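Local coordinates for uncharacterized protein (Aeromonas hydrophila J-1, PDB 6R1J) that probably serves as one component of a three-part alpha-helical pore-forming toxin, here in its soluble form with substitutions in the head, at residues 10-21 with 34-45; 220-231 with 253-264. The protein carries 3 engineered substitutions. All coordinates share one frame; numbering follows the deposited sequence. Where two conformers were deposited one is given.

Contact 1: residues 10-21 with 34-45. With NA (sodium ion), chain D.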
loop_
_atom_site.group_PDB
_atom_site.type_symbol
_atom_site.label_atom_id
_atom_site.label_comp_id
_atom_site.label_asym_id
_atom_site.label_seq_id
_atom_site.Cartn_x
_atom_site.Cartn_y
_atom_site.Cartn_z
ATOM N N ILE A 10 -10.731 -19.613 -9.404
ATOM C CA ILE A 10 -10.076 -20.883 -9.018
ATOM C C ILE A 10 -8.594 -20.826 -9.362
ATOM O O ILE A 10 -7.787 -21.084 -8.461
ATOM C CB ILE A 10 -10.816 -22.081 -9.618
ATOM C CG1 ILE A 10 -12.151 -22.281 -8.913
ATOM C CG2 ILE A 10 -9.948 -23.310 -9.545
ATOM C CD1 ILE A 10 -13.070 -23.274 -9.591
ATOM N N ALA A 11 -8.234 -20.448 -10.590
ATOM C CA ALA A 11 -6.835 -20.430 -11.050
ATOM C C ALA A 11 -6.022 -19.452 -10.196
ATOM O O ALA A 11 -4.904 -19.812 -9.761
ATOM C CB ALA A 11 -6.784 -20.082 -12.518
ATOM N N ASN A 12 -6.571 -18.271 -9.949
ATOM C CA ASN A 12 -5.916 -17.198 -9.168
ATOM C C ASN A 12 -5.726 -17.668 -7.721
ATOM O O ASN A 12 -4.658 -17.406 -7.163
ATOM C CB ASN A 12 -6.699 -15.891 -9.268
ATOM C CG ASN A 12 -6.679 -15.324 -10.675
ATOM O OD1 ASN A 12 -5.731 -15.579 -11.400
ATOM N ND2 ASN A 12 -7.711 -14.591 -11.058
ATOM N N MET A 13 -6.735 -18.291 -7.142
ATOM C CA MET A 13 -6.664 -18.852 -5.770
ATOM C C MET A 13 -5.571 -19.924 -5.707
ATOM O O MET A 13 -4.810 -19.891 -4.745
ATOM C CB MET A 13 -8.001 -19.429 -5.349
ATOM C CG MET A 13 -9.001 -18.353 -4.998
ATOM S SD MET A 13 -10.671 -18.994 -4.752
ATOM C CE MET A 13 -10.540 -19.633 -3.090
ATOM N N GLN A 14 -5.431 -20.770 -6.730
ATOM C CA GLN A 14 -4.367 -21.821 -6.778
ATOM C C GLN A 14 -2.976 -21.170 -6.771
ATOM O O GLN A 14 -2.085 -21.621 -6.005
ATOM C CB GLN A 14 -4.606 -22.787 -7.951
ATOM C CG GLN A 14 -5.814 -23.694 -7.737
ATOM C CD GLN A 14 -6.349 -24.310 -9.011
ATOM O OE1 GLN A 14 -6.114 -23.794 -10.085
ATOM N NE2 GLN A 14 -7.139 -25.367 -8.888
ATOM N N GLN A 15 -2.780 -20.103 -7.531
ATOM C CA GLN A 15 -1.496 -19.368 -7.524
ATOM C C GLN A 15 -1.276 -18.720 -6.156
ATOM O O GLN A 15 -0.159 -18.803 -5.637
ATOM C CB GLN A 15 -1.494 -18.257 -8.564
ATOM C CG GLN A 15 -0.341 -17.272 -8.410
ATOM C CD GLN A 15 1.024 -17.874 -8.686
ATOM O OE1 GLN A 15 1.596 -17.637 -9.760
ATOM N NE2 GLN A 15 1.559 -18.652 -7.738
ATOM N N ALA A 16 -2.272 -18.045 -5.594
ATOM C CA ALA A 16 -2.047 -17.324 -4.322
ATOM C C ALA A 16 -1.639 -18.359 -3.257
ATOM O O ALA A 16 -0.707 -18.071 -2.475
ATOM C CB ALA A 16 -3.252 -16.535 -3.902
ATOM N N GLU A 17 -2.306 -19.508 -3.270
ATOM C CA GLU A 17 -2.093 -20.611 -2.304
ATOM C C GLU A 17 -0.635 -21.075 -2.378
ATOM O O GLU A 17 -0.050 -21.242 -1.308
ATOM C CB GLU A 17 -3.090 -21.741 -2.541
ATOM C CG GLU A 17 -3.106 -22.798 -1.430
ATOM C CD GLU A 17 -2.160 -23.968 -1.605
ATOM O OE1 GLU A 17 -1.583 -24.093 -2.718
ATOM O OE2 GLU A 17 -1.979 -24.752 -0.610
ATOM N N ALA A 18 -0.062 -21.281 -3.562
ATOM C CA ALA A 18 1.340 -21.731 -3.692
ATOM C C ALA A 18 2.261 -20.674 -3.066
ATOM O O ALA A 18 3.208 -21.000 -2.351
ATOM C CB ALA A 18 1.684 -21.923 -5.142
ATOM N N THR A 19 1.987 -19.400 -3.337
ATOM C CA THR A 19 2.788 -18.303 -2.777
ATOM C C THR A 19 2.602 -18.257 -1.247
ATOM O O THR A 19 3.621 -18.059 -0.539
ATOM C CB THR A 19 2.470 -16.996 -3.500
ATOM O OG1 THR A 19 2.781 -17.238 -4.869
ATOM C CG2 THR A 19 3.323 -15.859 -3.000
ATOM N N ILE A 20 1.378 -18.434 -0.768
ATOM C CA ILE A 20 1.089 -18.426 0.689
ATOM C C ILE A 20 1.867 -19.555 1.371
ATOM O O ILE A 20 2.402 -19.310 2.464
ATOM C CB ILE A 20 -0.417 -18.501 0.939
ATOM C CG1 ILE A 20 -1.088 -17.171 0.570
ATOM C CG2 ILE A 20 -0.678 -18.881 2.383
ATOM C CD1 ILE A 20 -2.584 -17.205 0.570
ATOM N N GLN A 21 2.025 -20.709 0.723
ATOM C CA GLN A 21 2.734 -21.843 1.375
ATOM C C GLN A 21 4.247 -21.582 1.442
ATOM O O GLN A 21 4.875 -22.231 2.264
ATOM C CB GLN A 21 2.467 -23.174 0.679
ATOM C CG GLN A 21 0.999 -23.556 0.656
ATOM C CD GLN A 21 0.328 -23.686 2.000
ATOM O OE1 GLN A 21 0.967 -23.648 3.055
ATOM N NE2 GLN A 21 -0.996 -23.794 1.977
ATOM N N GLN A 34 -2.513 -20.739 6.163
ATOM C CA GLN A 34 -1.760 -21.701 5.302
ATOM C C GLN A 34 -2.518 -23.030 5.285
ATOM O O GLN A 34 -2.686 -23.642 4.187
ATOM C CB GLN A 34 -0.324 -21.919 5.792
ATOM C CG GLN A 34 0.613 -20.736 5.520
ATOM C CD GLN A 34 2.048 -20.997 5.909
ATOM O OE1 GLN A 34 2.294 -21.609 6.939
ATOM N NE2 GLN A 34 3.012 -20.557 5.101
ATOM N N GLN A 35 -2.986 -23.476 6.442
ATOM C CA GLN A 35 -3.695 -24.779 6.522
ATOM C C GLN A 35 -5.055 -24.646 5.820
ATOM O O GLN A 35 -5.442 -25.559 5.126
ATOM C CB GLN A 35 -3.843 -25.205 7.978
ATOM C CG GLN A 35 -2.498 -25.597 8.580
ATOM C CD GLN A 35 -2.011 -26.885 7.967
ATOM O OE1 GLN A 35 -2.757 -27.869 7.896
ATOM N NE2 GLN A 35 -0.774 -26.857 7.502
ATOM N N ASN A 36 -5.793 -23.587 6.122
ATOM C CA ASN A 36 -7.120 -23.285 5.534
ATOM C C ASN A 36 -7.006 -23.260 4.001
ATOM O O ASN A 36 -7.745 -23.994 3.358
ATOM C CB ASN A 36 -7.630 -21.959 6.096
ATOM C CG ASN A 36 -9.026 -21.592 5.667
ATOM O OD1 ASN A 36 -9.600 -22.247 4.800
ATOM N ND2 ASN A 36 -9.600 -20.601 6.339
ATOM N N VAL A 37 -6.112 -22.449 3.435
ATOM C CA VAL A 37 -6.029 -22.317 1.951
ATOM C C VAL A 37 -5.598 -23.652 1.348
ATOM O O VAL A 37 -6.035 -23.966 0.231
ATOM C CB VAL A 37 -5.135 -21.165 1.479
ATOM C CG1 VAL A 37 -5.702 -19.852 1.976
ATOM C CG2 VAL A 37 -3.673 -21.311 1.806
ATOM N N GLY A 38 -4.715 -24.386 2.009
ATOM C CA GLY A 38 -4.353 -25.729 1.535
ATOM C C GLY A 38 -5.583 -26.605 1.375
ATOM O O GLY A 38 -5.688 -27.279 0.323
ATOM N N GLU A 39 -6.465 -26.607 2.378
ATOM C CA GLU A 39 -7.723 -27.400 2.391
ATOM C C GLU A 39 -8.689 -26.854 1.329
ATOM O O GLU A 39 -9.451 -27.631 0.776
ATOM C CB GLU A 39 -8.423 -27.332 3.747
ATOM C CG GLU A 39 -7.680 -28.009 4.888
ATOM C CD GLU A 39 -8.128 -27.556 6.278
ATOM O OE1 GLU A 39 -8.981 -26.621 6.388
ATOM O OE2 GLU A 39 -7.621 -28.125 7.274
ATOM N N VAL A 40 -8.729 -25.542 1.113
ATOM C CA VAL A 40 -9.628 -24.940 0.081
ATOM C C VAL A 40 -9.193 -25.448 -1.290
ATOM O O VAL A 40 -10.058 -25.857 -2.049
ATOM C CB VAL A 40 -9.624 -23.403 0.142
ATOM C CG1 VAL A 40 -10.302 -22.781 -1.052
ATOM C CG2 VAL A 40 -10.326 -22.936 1.389
ATOM N N VAL A 41 -7.901 -25.423 -1.576
ATOM C CA VAL A 41 -7.352 -25.820 -2.899
ATOM C C VAL A 41 -7.518 -27.336 -3.085
ATOM O O VAL A 41 -7.954 -27.737 -4.190
ATOM C CB VAL A 41 -5.904 -25.345 -3.064
ATOM C CG1 VAL A 41 -5.220 -26.018 -4.241
ATOM C CG2 VAL A 41 -5.872 -23.825 -3.176
ATOM N N ALA A 42 -7.263 -28.129 -2.037
ATOM C CA ALA A 42 -7.334 -29.612 -2.081
ATOM C C ALA A 42 -8.781 -30.117 -2.169
ATOM O O ALA A 42 -9.041 -30.963 -2.998
ATOM C CB ALA A 42 -6.676 -30.216 -0.861
ATOM N N ALA A 43 -9.674 -29.653 -1.302
ATOM C CA ALA A 43 -11.017 -30.236 -1.113
ATOM C C ALA A 43 -12.141 -29.346 -1.686
ATOM O O ALA A 43 -12.974 -29.878 -2.419
ATOM C CB ALA A 43 -11.206 -30.506 0.358
ATOM N N LEU A 44 -12.143 -28.026 -1.457
ATOM C CA LEU A 44 -13.339 -27.211 -1.796
ATOM C C LEU A 44 -13.328 -26.820 -3.291
ATOM O O LEU A 44 -14.408 -26.949 -3.907
ATOM C CB LEU A 44 -13.432 -26.003 -0.860
ATOM C CG LEU A 44 -14.518 -24.971 -1.192
ATOM C CD1 LEU A 44 -15.910 -25.541 -1.021
ATOM C CD2 LEU A 44 -14.350 -23.715 -0.333
ATOM N N LEU A 45 -12.193 -26.466 -3.895
ATOM C CA LEU A 45 -12.227 -26.009 -5.313
ATOM C C LEU A 45 -12.663 -27.161 -6.225
ATOM O O LEU A 45 -13.419 -26.909 -7.149
ATOM C CB LEU A 45 -10.929 -25.327 -5.713
ATOM C CG LEU A 45 -10.600 -24.068 -4.907
ATOM C CD1 LEU A 45 -9.378 -23.390 -5.466
ATOM C CD2 LEU A 45 -11.775 -23.103 -4.831
HETATM NA NA NA D . -1.013 -26.948 -0.870
HETATM O O HOH W 1 -7.737 -27.108 -6.521
HETATM O O HOH W 2 0.596 -25.727 -3.024
HETATM O O HOH W 3 -3.652 -28.281 -0.805
#

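Contact 2: residues 220-231 with 253-264. With NA (sodium ion), chain C.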
loop_
_atom_site.group_PDB
_atom_site.type_symbol
_atom_site.label_atom_id
_atom_site.label_comp_id
_atom_site.label_asym_id
_atom_site.label_seq_id
_atom_site.Cartn_x
_atom_site.Cartn_y
_atom_site.Cartn_z
ATOM N N LYS A 220 -24.689 -15.857 -6.784
ATOM C CA LYS A 220 -25.516 -15.392 -7.947
ATOM C C LYS A 220 -26.191 -16.622 -8.556
ATOM O O LYS A 220 -27.389 -16.594 -8.755
ATOM C CB LYS A 220 -24.641 -14.600 -8.928
ATOM C CG LYS A 220 -25.436 -13.942 -10.049
ATOM C CD LYS A 220 -24.639 -13.050 -10.977
ATOM C CE LYS A 220 -25.568 -12.220 -11.867
ATOM N NZ LYS A 220 -26.596 -13.056 -12.556
ATOM N N VAL A 221 -25.469 -17.734 -8.671
ATOM C CA VAL A 221 -26.017 -18.997 -9.233
ATOM C C VAL A 221 -27.198 -19.470 -8.371
ATOM O O VAL A 221 -28.250 -19.830 -8.935
ATOM C CB VAL A 221 -24.903 -20.035 -9.416
ATOM C CG1 VAL A 221 -25.439 -21.440 -9.506
ATOM C CG2 VAL A 221 -24.026 -19.690 -10.620
ATOM N N GLY A 222 -27.033 -19.535 -7.050
ATOM C CA GLY A 222 -28.130 -19.839 -6.116
ATOM C C GLY A 222 -29.314 -18.897 -6.271
ATOM O O GLY A 222 -30.452 -19.392 -6.293
ATOM N N ASN A 223 -29.092 -17.596 -6.416
ATOM C CA ASN A 223 -30.197 -16.609 -6.569
ATOM C C ASN A 223 -30.975 -16.938 -7.865
ATOM O O ASN A 223 -32.223 -16.949 -7.848
ATOM C CB ASN A 223 -29.697 -15.156 -6.562
ATOM C CG ASN A 223 -29.067 -14.710 -5.250
ATOM O OD1 ASN A 223 -29.339 -15.276 -4.190
ATOM N ND2 ASN A 223 -28.211 -13.700 -5.307
ATOM N N THR A 224 -30.277 -17.163 -8.972
ATOM C CA THR A 224 -30.948 -17.507 -10.263
ATOM C C THR A 224 -31.735 -18.810 -10.097
ATOM O O THR A 224 -32.827 -18.896 -10.624
ATOM C CB THR A 224 -29.938 -17.682 -11.386
ATOM O OG1 THR A 224 -29.257 -16.427 -11.431
ATOM C CG2 THR A 224 -30.549 -18.071 -12.725
ATOM N N ILE A 225 -31.179 -19.820 -9.434
ATOM C CA ILE A 225 -31.909 -21.093 -9.218
ATOM C C ILE A 225 -33.172 -20.761 -8.445
ATOM O O ILE A 225 -34.223 -21.320 -8.806
ATOM C CB ILE A 225 -31.081 -22.171 -8.520
ATOM C CG1 ILE A 225 -29.952 -22.687 -9.395
ATOM C CG2 ILE A 225 -31.957 -23.336 -8.096
ATOM C CD1 ILE A 225 -28.952 -23.516 -8.650
ATOM N N SER A 226 -33.114 -19.827 -7.483
ATOM C CA SER A 226 -34.311 -19.477 -6.679
ATOM C C SER A 226 -35.345 -18.756 -7.561
ATOM O O SER A 226 -36.561 -18.996 -7.438
ATOM C CB SER A 226 -33.941 -18.672 -5.427
ATOM O OG SER A 226 -35.122 -18.388 -4.716
ATOM N N LEU A 227 -34.933 -17.832 -8.404
ATOM C CA LEU A 227 -35.882 -17.148 -9.312
ATOM C C LEU A 227 -36.498 -18.195 -10.264
ATOM O O LEU A 227 -37.716 -18.147 -10.499
ATOM C CB LEU A 227 -35.144 -16.051 -10.081
ATOM C CG LEU A 227 -34.568 -14.882 -9.282
ATOM C CD1 LEU A 227 -33.761 -13.967 -10.210
ATOM C CD2 LEU A 227 -35.673 -14.108 -8.585
ATOM N N LEU A 228 -35.696 -19.157 -10.736
ATOM C CA LEU A 228 -36.156 -20.244 -11.641
ATOM C C LEU A 228 -37.253 -21.046 -10.934
ATOM O O LEU A 228 -38.322 -21.259 -11.552
ATOM C CB LEU A 228 -34.973 -21.132 -12.007
ATOM C CG LEU A 228 -35.308 -22.419 -12.766
ATOM C CD1 LEU A 228 -35.981 -22.109 -14.098
ATOM C CD2 LEU A 228 -34.055 -23.217 -13.008
ATOM N N GLY A 229 -37.021 -21.424 -9.665
ATOM C CA GLY A 229 -37.988 -22.113 -8.801
ATOM C C GLY A 229 -39.312 -21.386 -8.727
ATOM O O GLY A 229 -40.369 -22.053 -8.791
ATOM N N GLY A 230 -39.276 -20.065 -8.595
ATOM C CA GLY A 230 -40.470 -19.217 -8.459
ATOM C C GLY A 230 -41.279 -19.194 -9.749
ATOM O O GLY A 230 -42.532 -19.256 -9.711
ATOM N N ASP A 231 -40.599 -19.083 -10.893
ATOM C CA ASP A 231 -41.274 -19.160 -12.213
ATOM C C ASP A 231 -41.980 -20.518 -12.328
ATOM O O ASP A 231 -43.173 -20.535 -12.649
ATOM C CB ASP A 231 -40.260 -18.916 -13.332
ATOM C CG ASP A 231 -39.824 -17.468 -13.429
ATOM O OD1 ASP A 231 -40.646 -16.606 -13.087
ATOM O OD2 ASP A 231 -38.699 -17.210 -13.932
ATOM N N ALA A 253 -40.314 -17.097 -18.787
ATOM C CA ALA A 253 -39.546 -16.502 -17.671
ATOM C C ALA A 253 -38.546 -17.529 -17.171
ATOM O O ALA A 253 -37.343 -17.159 -17.023
ATOM C CB ALA A 253 -40.474 -16.011 -16.555
ATOM N N ALA A 254 -38.970 -18.777 -16.921
ATOM C CA ALA A 254 -38.062 -19.841 -16.442
ATOM C C ALA A 254 -36.909 -20.029 -17.442
ATOM O O ALA A 254 -35.738 -20.269 -17.031
ATOM C CB ALA A 254 -38.774 -21.123 -16.286
ATOM N N LEU A 255 -37.206 -19.973 -18.746
ATOM C CA LEU A 255 -36.150 -20.237 -19.748
ATOM C C LEU A 255 -35.097 -19.116 -19.674
ATOM O O LEU A 255 -33.917 -19.443 -19.820
ATOM C CB LEU A 255 -36.782 -20.398 -21.139
ATOM C CG LEU A 255 -35.792 -20.671 -22.277
ATOM C CD1 LEU A 255 -35.024 -21.967 -22.038
ATOM C CD2 LEU A 255 -36.544 -20.707 -23.611
ATOM N N THR A 256 -35.467 -17.860 -19.444
ATOM C CA THR A 256 -34.479 -16.758 -19.257
ATOM C C THR A 256 -33.556 -17.089 -18.076
ATOM O O THR A 256 -32.329 -16.816 -18.175
ATOM C CB THR A 256 -35.092 -15.357 -19.082
ATOM O OG1 THR A 256 -35.720 -15.209 -17.805
ATOM C CG2 THR A 256 -36.063 -14.988 -20.187
ATOM N N GLU A 257 -34.083 -17.690 -17.006
ATOM C CA GLU A 257 -33.272 -17.964 -15.785
ATOM C C GLU A 257 -32.337 -19.118 -16.108
ATOM O O GLU A 257 -31.152 -19.043 -15.730
ATOM C CB GLU A 257 -34.162 -18.222 -14.554
ATOM C CG GLU A 257 -35.099 -17.058 -14.227
ATOM C CD GLU A 257 -34.412 -15.754 -13.833
ATOM O OE1 GLU A 257 -33.190 -15.756 -13.649
ATOM O OE2 GLU A 257 -35.088 -14.722 -13.762
ATOM N N VAL A 258 -32.837 -20.158 -16.793
ATOM C CA VAL A 258 -31.990 -21.310 -17.203
ATOM C C VAL A 258 -30.817 -20.789 -18.024
ATOM O O VAL A 258 -29.706 -21.237 -17.792
ATOM C CB VAL A 258 -32.762 -22.372 -18.000
ATOM C CG1 VAL A 258 -31.819 -23.390 -18.623
ATOM C CG2 VAL A 258 -33.775 -23.055 -17.118
ATOM N N ARG A 259 -31.066 -19.893 -18.974
ATOM C CA ARG A 259 -29.981 -19.343 -19.836
ATOM C C ARG A 259 -29.056 -18.460 -18.993
ATOM O O ARG A 259 -27.858 -18.400 -19.277
ATOM C CB ARG A 259 -30.605 -18.601 -21.020
ATOM C CG ARG A 259 -31.219 -19.617 -21.970
ATOM C CD ARG A 259 -31.763 -19.084 -23.265
ATOM N NE ARG A 259 -32.081 -20.264 -24.074
ATOM C CZ ARG A 259 -33.023 -20.276 -24.985
ATOM N NH1 ARG A 259 -33.733 -19.185 -25.148
ATOM N NH2 ARG A 259 -33.284 -21.366 -25.685
ATOM N N THR A 260 -29.589 -17.743 -18.011
ATOM C CA THR A 260 -28.736 -16.985 -17.065
ATOM C C THR A 260 -27.768 -17.959 -16.398
ATOM O O THR A 260 -26.588 -17.654 -16.322
ATOM C CB THR A 260 -29.570 -16.118 -16.125
ATOM O OG1 THR A 260 -30.331 -15.270 -16.983
ATOM C CG2 THR A 260 -28.718 -15.267 -15.194
ATOM N N LEU A 261 -28.213 -19.102 -15.895
ATOM C CA LEU A 261 -27.279 -20.052 -15.229
ATOM C C LEU A 261 -26.134 -20.441 -16.164
ATOM O O LEU A 261 -24.967 -20.600 -15.709
ATOM C CB LEU A 261 -28.029 -21.333 -14.892
ATOM C CG LEU A 261 -28.977 -21.301 -13.725
ATOM C CD1 LEU A 261 -29.715 -22.625 -13.657
ATOM C CD2 LEU A 261 -28.239 -21.010 -12.419
ATOM N N GLN A 262 -26.475 -20.711 -17.424
ATOM C CA GLN A 262 -25.480 -21.213 -18.414
ATOM C C GLN A 262 -24.436 -20.134 -18.611
ATOM O O GLN A 262 -23.276 -20.474 -18.783
ATOM C CB GLN A 262 -26.133 -21.602 -19.743
ATOM C CG GLN A 262 -27.159 -22.687 -19.553
ATOM C CD GLN A 262 -27.941 -22.978 -20.818
ATOM O OE1 GLN A 262 -28.527 -22.094 -21.449
ATOM N NE2 GLN A 262 -27.948 -24.246 -21.182
ATOM N N VAL A 263 -24.845 -18.876 -18.577
ATOM C CA VAL A 263 -23.865 -17.780 -18.747
ATOM C C VAL A 263 -23.025 -17.703 -17.473
ATOM O O VAL A 263 -21.824 -17.686 -17.580
ATOM C CB VAL A 263 -24.552 -16.439 -19.060
ATOM C CG1 VAL A 263 -23.567 -15.294 -18.984
ATOM C CG2 VAL A 263 -25.232 -16.449 -20.417
ATOM N N ASP A 264 -23.669 -17.664 -16.308
ATOM C CA ASP A 264 -22.993 -17.423 -15.010
ATOM C C ASP A 264 -22.062 -18.579 -14.625
ATOM O O ASP A 264 -20.984 -18.301 -14.063
ATOM C CB ASP A 264 -24.038 -17.098 -13.941
ATOM C CG ASP A 264 -24.647 -15.713 -14.156
ATOM O OD1 ASP A 264 -24.163 -14.954 -15.047
ATOM O OD2 ASP A 264 -25.593 -15.377 -13.442
HETATM NA NA NA C . -26.735 -17.216 -12.472
#

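Contact 1: residues 10-21 with 34-45
An antiparallel helical hairpin brings helix 5-21 back against the start of helix 28-70, and Q21 and Q34 pair where it turns. The segment axes come within 9.7 Å at an angle of 146°. The two glutamines run past each other in opposite directions, their amide planes 29° apart. Q21 NE2 donates to Q34 O at 2.8 Å, in the plane of its own amide. G38 N reaches the same oxygen from the opposite face. Q34 stretches out beyond CG, which carries NE2 to I20 O at 3.0 Å in a nearly straight bond (171°). The same NE2 also bonds to F23 O in the turn.

E17 lies between the polar and apolar parts. Its CG is anti to the backbone N and its chain bends at chi2. CG therefore rests on V41 CG2 at 3.4 Å, while the carboxylate turns toward G38. E17 OE2 binds the sodium ion at 2.4 Å. The same oxygen accepts a hydrogen bond from Q21 NE2, which comes from above the carboxylate plane.

Further along, M13, V40, L45 and I10 form an apolar cluster. M13 CE meets V40 CG1 at 3.8 Å. L45 spreads its methyls between I10 and M13. F207 and F211 of helix 163-236 also touch M13.

Q21 NE2 thus bonds to E17 OE2 on its own helix and to Q34 O on the other. The sodium ion and this amide probably offset the negative charge on the carboxylate of E17, a buried residue.

Contact 2: residues 220-231 with 253-264
T224 and E257 interlock as knobs into holes where helix 163-236 packs antiparallel against helix 244-264. The segment axes approach to 8.6 Å at 162°. T224 sits among E257, T260, L261 and D264. Its CG2, anti to the backbone N, presses on E257 O at 3.2 Å and also touches L261 CG. E257 in turn fills the hole formed by T224, L227, L228 and D231.

The tight side is apolar. L228 brings CD1 over A254 CB at 3.7 Å and against V258 CG2. The L261 side chain crosses those of V221 and I225 at about a right angle, with L261 CD2 3.9 Å from I225 CG1. F58 and L62 of helix 28-70 also touch L228.

At the far end D231 OD2 and E257 OE2 are 4.4 Å apart. K152 of the second subunit forms salt bridges with both, and probably balances the like charges.

The solvent side is marked by K220 and L227, both exposed. L227 rests CB and CD1 along the E257 carboxylate. The K220 chain is extended and then bends at chi4 (-51°), bringing NZ to D264 OD2 at 2.7 Å. This salt bridge meets the carboxylate on its syn side, 18° out of plane. D264 OD2 also binds the sodium ion at 2.4 Å. T224 OG1 is a second ligand, at the longer distance of 2.8 Å, and bonds to K220 O from above the carbonyl plane. OG1 is thus turned to the ion while CG2 of the same residue plugs the core. The D264 backbone oxygen bonds to R217.

Such reciprocal knobs-into-holes packing between antiparallel helices is typical of a coiled-coil-like helical bundle, here with a sodium site joining this pair of helices at one end.

Contacts 1 and 2 lie in series along the chain, the first closing before the second opens. Their centres are about 29 Å apart and their nearest atoms about 10 Å, so they do not touch. Both are antiparallel helix pairs, and each holds its own sodium ion. In 10-21 with 34-45 only one of the two helices gives the metal a protein ligand. In 220-231 with 253-264 both helices do. Helices 28-70 and 163-236 connect the two places: each carries a segment of one contact and packs on the other. Both contacts also meet the second subunit, so each hairpin takes part in the assembly.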